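Response regulator (Helicobacter pylori, PDB 2PLN) probably acts as an orphan response regulator that binds DNA to control transcription, and is represented here by its N-terminal receiver domain. Local coordinates at residues A[19-25]-A[63-69]; A[25-30]-A[115-120]; A[95-100]-A[111-115]. One frame throughout, in Å; residues are numbered along the deposited sequence.

Contact 1: residues A[19-25]-A[63-69]; sequences MRVLLIE and YDLVMVS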
loop_
_atom_site.group_PDB
_atom_site.type_symbol
_atom_site.label_atom_id
_atom_site.label_comp_id
_atom_site.label_asym_id
_atom_site.label_seq_id
_atom_site.Cartn_x
_atom_site.Cartn_y
_atom_site.Cartn_z
HETATM N N MSE A 19 10.457 11.903 -12.221
HETATM C CA MSE A 19 9.704 11.836 -10.983
HETATM C C MSE A 19 10.617 12.331 -9.868
HETATM O O MSE A 19 11.795 11.972 -9.816
HETATM C CB MSE A 19 9.314 10.385 -10.668
HETATM C CG MSE A 19 8.487 9.670 -11.699
HETATM SE SE MSE A 19 6.595 10.037 -11.446
HETATM C CE MSE A 19 5.845 8.445 -12.268
ATOM N N ARG A 20 10.067 13.173 -9.002
ATOM C CA ARG A 20 10.808 13.669 -7.847
ATOM C C ARG A 20 10.105 13.264 -6.555
ATOM O O ARG A 20 8.886 13.423 -6.423
ATOM C CB ARG A 20 10.986 15.184 -7.887
ATOM C CG ARG A 20 12.101 15.662 -6.899
ATOM C CD ARG A 20 12.113 17.170 -6.561
ATOM N NE ARG A 20 12.772 17.867 -7.605
ATOM C CZ ARG A 20 13.981 18.419 -7.546
ATOM N NH1 ARG A 20 14.699 18.506 -6.430
ATOM N NH2 ARG A 20 14.428 18.953 -8.643
ATOM N N VAL A 21 10.884 12.752 -5.602
ATOM C CA VAL A 21 10.328 12.271 -4.314
ATOM C C VAL A 21 10.867 13.125 -3.146
ATOM O O VAL A 21 12.066 13.400 -3.099
ATOM C CB VAL A 21 10.744 10.801 -4.079
ATOM C CG1 VAL A 21 10.360 10.370 -2.659
ATOM C CG2 VAL A 21 10.142 9.870 -5.187
ATOM N N LEU A 22 9.986 13.555 -2.233
ATOM C CA LEU A 22 10.412 14.202 -1.006
ATOM C C LEU A 22 10.411 13.200 0.161
ATOM O O LEU A 22 9.424 12.504 0.385
ATOM C CB LEU A 22 9.484 15.365 -0.667
ATOM C CG LEU A 22 9.794 16.125 0.624
ATOM C CD1 LEU A 22 11.218 16.801 0.611
ATOM C CD2 LEU A 22 8.690 17.156 0.946
ATOM N N LEU A 23 11.511 13.143 0.903
ATOM C CA LEU A 23 11.603 12.207 2.029
ATOM C C LEU A 23 11.757 13.038 3.266
ATOM O O LEU A 23 12.757 13.747 3.402
ATOM C CB LEU A 23 12.820 11.261 1.893
ATOM C CG LEU A 23 12.893 10.346 0.664
ATOM C CD1 LEU A 23 14.295 9.678 0.442
ATOM C CD2 LEU A 23 11.763 9.288 0.667
ATOM N N ILE A 24 10.758 12.992 4.146
ATOM C CA ILE A 24 10.882 13.653 5.454
ATOM C C ILE A 24 11.298 12.598 6.462
ATOM O O ILE A 24 10.523 11.744 6.825
ATOM C CB ILE A 24 9.600 14.402 5.850
ATOM C CG1 ILE A 24 9.268 15.465 4.767
ATOM C CG2 ILE A 24 9.756 15.025 7.296
ATOM C CD1 ILE A 24 7.837 15.998 4.780
ATOM N N GLU A 25 12.551 12.673 6.895
ATOM C CA GLU A 25 13.183 11.591 7.634
ATOM C C GLU A 25 14.331 12.167 8.484
ATOM O O GLU A 25 15.291 12.767 7.957
ATOM C CB GLU A 25 13.695 10.533 6.656
ATOM C CG GLU A 25 14.470 9.380 7.302
ATOM C CD GLU A 25 13.717 8.725 8.473
ATOM O OE1 GLU A 25 14.165 8.910 9.634
ATOM O OE2 GLU A 25 12.675 8.037 8.250
ATOM N N TYR A 63 6.880 17.977 -6.458
ATOM C CA TYR A 63 7.092 16.561 -6.136
ATOM C C TYR A 63 5.919 15.698 -6.595
ATOM O O TYR A 63 4.760 16.146 -6.582
ATOM C CB TYR A 63 7.246 16.384 -4.632
ATOM C CG TYR A 63 8.465 17.049 -4.083
ATOM C CD1 TYR A 63 9.715 16.447 -4.201
ATOM C CD2 TYR A 63 8.380 18.296 -3.450
ATOM C CE1 TYR A 63 10.864 17.057 -3.673
ATOM C CE2 TYR A 63 9.520 18.910 -2.942
ATOM C CZ TYR A 63 10.740 18.295 -3.073
ATOM O OH TYR A 63 11.819 18.912 -2.549
ATOM N N ASP A 64 6.216 14.445 -6.928
ATOM C CA ASP A 64 5.191 13.474 -7.331
ATOM C C ASP A 64 4.744 12.653 -6.129
ATOM O O ASP A 64 3.636 12.128 -6.113
ATOM C CB ASP A 64 5.777 12.571 -8.414
ATOM C CG ASP A 64 6.226 13.372 -9.635
ATOM O OD1 ASP A 64 5.347 13.764 -10.437
ATOM O OD2 ASP A 64 7.411 13.678 -9.861
ATOM N N LEU A 65 5.628 12.539 -5.129
ATOM C CA LEU A 65 5.383 11.684 -3.942
ATOM C C LEU A 65 6.158 12.210 -2.742
ATOM O O LEU A 65 7.278 12.732 -2.895
ATOM C CB LEU A 65 5.835 10.252 -4.253
ATOM C CG LEU A 65 5.502 9.186 -3.185
ATOM C CD1 LEU A 65 5.217 7.815 -3.788
ATOM C CD2 LEU A 65 6.636 9.088 -2.129
ATOM N N VAL A 66 5.560 12.120 -1.555
ATOM C CA VAL A 66 6.258 12.464 -0.297
ATOM C C VAL A 66 6.090 11.283 0.622
ATOM O O VAL A 66 4.993 10.705 0.716
ATOM C CB VAL A 66 5.718 13.768 0.417
ATOM C CG1 VAL A 66 4.186 13.735 0.661
ATOM C CG2 VAL A 66 6.491 14.050 1.734
HETATM N N MSE A 67 7.185 10.910 1.281
HETATM C CA MSE A 67 7.111 9.966 2.376
HETATM C C MSE A 67 7.522 10.658 3.661
HETATM O O MSE A 67 8.581 11.289 3.729
HETATM C CB MSE A 67 7.996 8.740 2.141
HETATM C CG MSE A 67 7.707 7.669 3.191
HETATM SE SE MSE A 67 8.393 5.923 2.760
HETATM C CE MSE A 67 10.241 6.389 2.473
ATOM N N VAL A 68 6.677 10.564 4.676
ATOM C CA VAL A 68 6.900 11.324 5.906
ATOM C C VAL A 68 6.919 10.386 7.102
ATOM O O VAL A 68 6.030 9.545 7.254
ATOM C CB VAL A 68 5.855 12.469 6.081
ATOM C CG1 VAL A 68 4.387 11.972 5.963
ATOM C CG2 VAL A 68 6.051 13.219 7.399
ATOM N N SER A 69 7.970 10.517 7.902
ATOM C CA SER A 69 8.072 9.919 9.241
ATOM C C SER A 69 8.281 11.080 10.156
ATOM O O SER A 69 9.311 11.753 10.078
ATOM C CB SER A 69 9.295 9.021 9.373
ATOM O OG SER A 69 9.396 8.149 8.288
HETATM O O HOH W 1 10.218 9.261 5.386
#
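Two neighbouring parallel strands at the middle of the CheY-like receiver sheet, 20-24 and 65-68, make this buried contact. Backbone bonds follow the ladder from Leu22 N to Leu65 O (2.9 Å) and Met67 N to Leu22 O, then from Ile24 N to Met67 O and Ser69 N to Ile24 O. At the N-terminal end of the pair the Asp64 side chain extends the pattern: OD2 takes Arg20 N at 2.8 Å with its anti lone pair, while Asp64 N donates to Arg20 O.

Leu22 lays its CB over one face of the Tyr63 ring, a CH-pi contact 3.7 Å from the centroid and 13° off the normal. Asp46 of the next strand receives both the Tyr63 hydroxyl and the Arg20 guanidinium. On the face of Leu22 and Ile24, Val66 CG2 lies 3.9 Å from Ile24 CD1. On the other face, selenomethionine Met67 bends at its last torsion (chi3 55°), bringing CE to 3.7 Å from Leu23 CD2. Ser69 stands at the position where receivers usually carry the phosphorylated aspartate. A water there donates to Ile24 O at 2.9 Å and, weakly, to Met67 O at 3.1 Å.

Contact 2: residues A[25-30]-A[115-120]; sequences EKNSVL and KPYRSI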
loop_
_atom_site.group_PDB
_atom_site.type_symbol
_atom_site.label_atom_id
_atom_site.label_comp_id
_atom_site.label_asym_id
_atom_site.label_seq_id
_atom_site.Cartn_x
_atom_site.Cartn_y
_atom_site.Cartn_z
ATOM N N GLU A 25 12.551 12.673 6.895
ATOM C CA GLU A 25 13.183 11.591 7.634
ATOM C C GLU A 25 14.331 12.167 8.484
ATOM O O GLU A 25 15.291 12.767 7.957
ATOM C CB GLU A 25 13.695 10.533 6.656
ATOM C CG GLU A 25 14.470 9.380 7.302
ATOM C CD GLU A 25 13.717 8.725 8.473
ATOM O OE1 GLU A 25 14.165 8.910 9.634
ATOM O OE2 GLU A 25 12.675 8.037 8.250
ATOM N N LYS A 26 14.176 12.005 9.790
ATOM C CA LYS A 26 15.079 12.538 10.828
ATOM C C LYS A 26 16.436 11.842 10.795
ATOM O O LYS A 26 17.469 12.445 11.131
ATOM C CB LYS A 26 14.401 12.291 12.187
ATOM C CG LYS A 26 15.086 12.817 13.429
ATOM C CD LYS A 26 14.374 12.276 14.657
ATOM C CE LYS A 26 15.163 12.554 15.939
ATOM N NZ LYS A 26 16.530 11.935 15.899
ATOM N N ASN A 27 16.437 10.575 10.389
ATOM C CA ASN A 27 17.639 9.760 10.376
ATOM C C ASN A 27 18.391 9.938 9.058
ATOM O O ASN A 27 18.005 9.392 8.024
ATOM C CB ASN A 27 17.249 8.312 10.664
ATOM C CG ASN A 27 18.418 7.349 10.659
ATOM O OD1 ASN A 27 18.284 6.211 11.110
ATOM N ND2 ASN A 27 19.536 7.772 10.156
ATOM N N SER A 28 19.472 10.722 9.079
ATOM C CA SER A 28 20.097 11.135 7.805
ATOM C C SER A 28 20.744 9.982 7.044
ATOM O O SER A 28 20.791 9.987 5.809
ATOM C CB SER A 28 21.109 12.267 8.012
ATOM O OG SER A 28 22.266 11.769 8.655
ATOM N N VAL A 29 21.262 9.014 7.790
ATOM C CA VAL A 29 21.861 7.812 7.212
ATOM C C VAL A 29 20.796 6.998 6.467
ATOM O O VAL A 29 20.985 6.615 5.307
ATOM C CB VAL A 29 22.582 6.984 8.302
ATOM C CG1 VAL A 29 23.056 5.657 7.758
ATOM C CG2 VAL A 29 23.761 7.790 8.839
ATOM N N LEU A 30 19.667 6.767 7.136
ATOM C CA LEU A 30 18.566 6.055 6.498
ATOM C C LEU A 30 18.042 6.849 5.292
ATOM O O LEU A 30 17.831 6.274 4.223
ATOM C CB LEU A 30 17.450 5.808 7.501
ATOM C CG LEU A 30 16.219 5.098 6.963
ATOM C CD1 LEU A 30 16.591 3.839 6.223
ATOM C CD2 LEU A 30 15.267 4.824 8.086
ATOM N N LYS A 115 8.197 1.084 10.168
ATOM C CA LYS A 115 9.650 1.073 10.257
ATOM C C LYS A 115 10.036 0.143 11.407
ATOM O O LYS A 115 9.310 0.074 12.416
ATOM C CB LYS A 115 10.172 2.467 10.564
ATOM C CG LYS A 115 9.976 3.426 9.420
ATOM C CD LYS A 115 10.371 4.829 9.828
ATOM C CE LYS A 115 11.836 5.053 9.629
ATOM N NZ LYS A 115 12.185 6.387 10.215
ATOM N N PRO A 116 11.169 -0.546 11.295
ATOM C CA PRO A 116 12.084 -0.521 10.120
ATOM C C PRO A 116 11.579 -1.179 8.837
ATOM O O PRO A 116 10.761 -2.100 8.899
ATOM C CB PRO A 116 13.348 -1.236 10.640
ATOM C CG PRO A 116 12.932 -1.983 11.843
ATOM C CD PRO A 116 11.684 -1.371 12.404
ATOM N N TYR A 117 12.067 -0.711 7.681
ATOM C CA TYR A 117 11.657 -1.240 6.367
ATOM C C TYR A 117 12.152 -2.673 6.107
ATOM O O TYR A 117 13.176 -3.088 6.656
ATOM C CB TYR A 117 12.102 -0.304 5.223
ATOM C CG TYR A 117 11.663 1.127 5.402
ATOM C CD1 TYR A 117 12.580 2.138 5.722
ATOM C CD2 TYR A 117 10.324 1.472 5.290
ATOM C CE1 TYR A 117 12.168 3.442 5.909
ATOM C CE2 TYR A 117 9.911 2.783 5.465
ATOM C CZ TYR A 117 10.824 3.761 5.774
ATOM O OH TYR A 117 10.369 5.048 5.948
ATOM N N ARG A 118 11.429 -3.417 5.258
ATOM C CA ARG A 118 11.809 -4.791 4.894
ATOM C C ARG A 118 13.203 -4.802 4.267
ATOM O O ARG A 118 14.040 -5.678 4.555
ATOM C CB ARG A 118 10.777 -5.421 3.946
ATOM C CG ARG A 118 10.792 -6.947 3.947
ATOM C CD ARG A 118 9.461 -7.617 3.620
ATOM N NE ARG A 118 8.543 -7.645 4.764
ATOM C CZ ARG A 118 7.512 -6.815 4.925
ATOM N NH1 ARG A 118 7.256 -5.887 4.014
ATOM N NH2 ARG A 118 6.724 -6.907 5.991
ATOM N N SER A 119 13.439 -3.809 3.418
ATOM C CA SER A 119 14.697 -3.588 2.712
ATOM C C SER A 119 14.511 -2.326 1.904
ATOM O O SER A 119 13.355 -1.929 1.601
ATOM C CB SER A 119 15.081 -4.774 1.798
ATOM O OG SER A 119 14.523 -4.737 0.495
ATOM N N ILE A 120 15.627 -1.701 1.537
ATOM C CA ILE A 120 15.564 -0.565 0.593
ATOM C C ILE A 120 14.914 -0.975 -0.743
ATOM O O ILE A 120 14.040 -0.252 -1.237
ATOM C CB ILE A 120 16.964 0.075 0.393
ATOM C CG1 ILE A 120 17.469 0.693 1.700
ATOM C CG2 ILE A 120 16.959 1.024 -0.833
ATOM C CD1 ILE A 120 16.687 1.861 2.256
HETATM O O HOH W 2 11.794 7.276 5.916
#
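Glu25 and Lys115 meet as a salt bridge in the pocket at the C-terminal ends of the receiver sheet's strands, the place where CheY-like domains set an acidic residue after the first strand and a conserved lysine after the fifth. The two side chains come from opposite directions. Lys115 NZ donates to Glu25 OE2 at 2.6 Å, approaching on the syn side and 20° out of the carboxylate plane. A bend in the lysine chain at CG-CD (chi3 86°) turns the ammonium towards the acid. The same OE2 receives a water at 2.6 Å, and that water is also 2.6 Å from Tyr117 OH, lying in the plane of the ring at its edge; the carboxylate and phenol are thus joined through a single solvent molecule.

Beside this polar group Leu30, in the first turn of helix 28-40, supplies the apolar wall. Its CD2 touches both Lys115 CE (3.8 Å) and Tyr117 CE1 (4.0 Å), and its CD1 looks across to Ile120 CD1, a looser approach of 4.4 Å.

One shell further out, Ser92 hydrogen-bonds the Tyr117 hydroxyl. The peptide between Lys115 and Pro116 is cis, as is common at this lysine-proline step in receiver domains, and the chain then runs through Tyr117 to Ser119, the N-cap of helix 120-130. That end of the segment faces the second subunit, where Arg118 pairs with Glu101 of the partner chain. Back at the pocket, Asn27 N reaches Glu25 OE1 at 2.9 Å by an almost straight bond (163°) on the anti lone pair, so that both carboxylate oxygens are engaged.

Contact 3: residues A[95-100]-A[111-115]; sequences NPTSEE and DYIAK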
loop_
_atom_site.group_PDB
_atom_site.type_symbol
_atom_site.label_atom_id
_atom_site.label_comp_id
_atom_site.label_asym_id
_atom_site.label_seq_id
_atom_site.Cartn_x
_atom_site.Cartn_y
_atom_site.Cartn_z
ATOM N N ASN A 95 6.675 3.677 15.380
ATOM C CA ASN A 95 5.740 3.115 16.355
ATOM C C ASN A 95 4.372 2.920 15.727
ATOM O O ASN A 95 3.448 3.682 16.029
ATOM C CB ASN A 95 5.622 3.978 17.619
ATOM C CG ASN A 95 4.808 3.283 18.739
ATOM O OD1 ASN A 95 4.847 2.050 18.907
ATOM N ND2 ASN A 95 4.076 4.082 19.503
ATOM N N PRO A 96 4.254 1.897 14.870
ATOM C CA PRO A 96 3.022 1.650 14.145
ATOM C C PRO A 96 1.935 1.139 15.090
ATOM O O PRO A 96 2.197 0.286 15.940
ATOM C CB PRO A 96 3.414 0.556 13.134
ATOM C CG PRO A 96 4.550 -0.144 13.751
ATOM C CD PRO A 96 5.285 0.897 14.543
ATOM N N THR A 97 0.731 1.679 14.981
ATOM C CA THR A 97 -0.380 1.091 15.706
ATOM C C THR A 97 -1.542 0.934 14.744
ATOM O O THR A 97 -1.627 1.654 13.750
ATOM C CB THR A 97 -0.831 1.984 16.868
ATOM O OG1 THR A 97 -1.221 3.267 16.356
ATOM C CG2 THR A 97 0.344 2.296 17.842
ATOM N N SER A 98 -2.457 0.032 15.082
ATOM C CA SER A 98 -3.707 -0.093 14.360
ATOM C C SER A 98 -4.437 1.246 14.291
ATOM O O SER A 98 -4.888 1.671 13.215
ATOM C CB SER A 98 -4.598 -1.139 15.032
ATOM O OG SER A 98 -5.866 -1.130 14.401
ATOM N N GLU A 99 -4.531 1.926 15.430
ATOM C CA GLU A 99 -5.225 3.205 15.489
ATOM C C GLU A 99 -4.657 4.253 14.530
ATOM O O GLU A 99 -5.410 4.925 13.819
ATOM C CB GLU A 99 -5.175 3.746 16.916
ATOM C CG GLU A 99 -6.034 4.975 17.150
ATOM C CD GLU A 99 -5.342 5.972 18.056
ATOM O OE1 GLU A 99 -5.848 6.179 19.180
ATOM O OE2 GLU A 99 -4.279 6.527 17.657
ATOM N N GLU A 100 -3.333 4.400 14.519
ATOM C CA GLU A 100 -2.698 5.382 13.663
ATOM C C GLU A 100 -2.759 4.986 12.175
ATOM O O GLU A 100 -2.882 5.848 11.315
ATOM C CB GLU A 100 -1.264 5.647 14.093
ATOM C CG GLU A 100 -0.622 6.786 13.304
ATOM C CD GLU A 100 0.848 6.969 13.616
ATOM O OE1 GLU A 100 1.641 6.017 13.436
ATOM O OE2 GLU A 100 1.188 8.089 14.032
ATOM N N ASP A 111 -0.430 5.208 1.677
ATOM C CA ASP A 111 0.089 4.025 2.300
ATOM C C ASP A 111 0.512 4.327 3.723
ATOM O O ASP A 111 0.675 5.500 4.121
ATOM C CB ASP A 111 1.278 3.493 1.475
ATOM C CG ASP A 111 1.386 1.965 1.493
ATOM O OD1 ASP A 111 0.926 1.314 2.480
ATOM O OD2 ASP A 111 1.947 1.350 0.561
ATOM N N TYR A 112 0.673 3.259 4.489
ATOM C CA TYR A 112 1.164 3.315 5.858
ATOM C C TYR A 112 2.185 2.188 6.009
ATOM O O TYR A 112 1.873 1.006 5.773
ATOM C CB TYR A 112 -0.003 3.142 6.831
ATOM C CG TYR A 112 0.379 3.259 8.294
ATOM C CD1 TYR A 112 0.553 2.123 9.070
ATOM C CD2 TYR A 112 0.560 4.517 8.914
ATOM C CE1 TYR A 112 0.895 2.225 10.448
ATOM C CE2 TYR A 112 0.896 4.613 10.288
ATOM C CZ TYR A 112 1.068 3.470 11.032
ATOM O OH TYR A 112 1.428 3.567 12.400
ATOM N N ILE A 113 3.412 2.544 6.387
ATOM C CA ILE A 113 4.513 1.596 6.272
ATOM C C ILE A 113 5.195 1.557 7.635
ATOM O O ILE A 113 5.573 2.590 8.163
ATOM C CB ILE A 113 5.503 2.055 5.161
ATOM C CG1 ILE A 113 4.795 2.159 3.798
ATOM C CG2 ILE A 113 6.773 1.145 5.090
ATOM C CD1 ILE A 113 5.532 3.025 2.833
ATOM N N ALA A 114 5.310 0.375 8.233
ATOM C CA ALA A 114 6.030 0.264 9.502
ATOM C C ALA A 114 7.530 0.370 9.266
ATOM O O ALA A 114 8.053 -0.155 8.276
ATOM C CB ALA A 114 5.719 -1.061 10.185
ATOM N N LYS A 115 8.197 1.084 10.168
ATOM C CA LYS A 115 9.650 1.073 10.257
ATOM C C LYS A 115 10.036 0.143 11.407
ATOM O O LYS A 115 9.310 0.074 12.416
ATOM C CB LYS A 115 10.172 2.467 10.564
ATOM C CG LYS A 115 9.976 3.426 9.420
ATOM C CD LYS A 115 10.371 4.829 9.828
ATOM C CE LYS A 115 11.836 5.053 9.629
ATOM N NZ LYS A 115 12.185 6.387 10.215
#
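Tyr112 reaches from edge strand 111-114 to the start of helix 98-106, bridging two elements of the beta-alpha-beta unit 88-93, 98-106, 111-114 in the receiver fold. The strand begins at Asp111, whose OD1 accepts the backbone N of Tyr112. Asp111 OD2 pairs with Arg126 of its own chain and OD1 with Arg126 of the second subunit, so this strand lies in the dimer interface, consistent with the one common among OmpR-type receivers.

Tyr112 comes next and carries most of the contact. It stands three residues before the pocket lysine, the position of the switch aromatic in CheY-like proteins. With CG anti to the backbone N (chi1 -177°), the ring projects across to the helix start, where its hydroxyl is gripped twice. It donates to Glu100 OE1 at 2.7 Å, meeting the anti lone pair, and it accepts from Thr97 N at 3.3 Å, a longer and more bent bond (142°). OE1 lies in the ring plane at its edge, while the carboxylate itself is turned 68° from that plane. Ser93 also hydrogen-bonds this oxygen, and Thr97 fixes the helix turn that presents the glutamate: as N-cap, its OG1 takes Glu100 N at 3.0 Å. Close against the phenol lies Pro96, with CB 4.0 Å from Tyr112 CE1.

At Ala114 the strand comes alongside the loop before the helix. Arg118 of the second subunit packs on both Ala114 and Pro96, which meet each other through Ala114 CB and Pro96 CG at 3.9 Å.

How the contacts relate
From the N terminus, strand 20-24 enters the sheet next to its central strand, and contact 1 joins it to 63-69, closing a loop that holds helix 28-40, strand 44-48 and helix 51-60. Contact 2 begins at Glu25, the last residue of contact 1's first segment, and closes only at 115-120, so it crosses contact 1 and spans most of the domain. Contact 3 is nested within it and follows contact 1 in series, closing a short loop over helix 98-106 at the sheet edge. Lys115 belongs to contacts 2 and 3. Together the three contacts tie the sheet centre to the pocket rim and to the face that meets the second subunit.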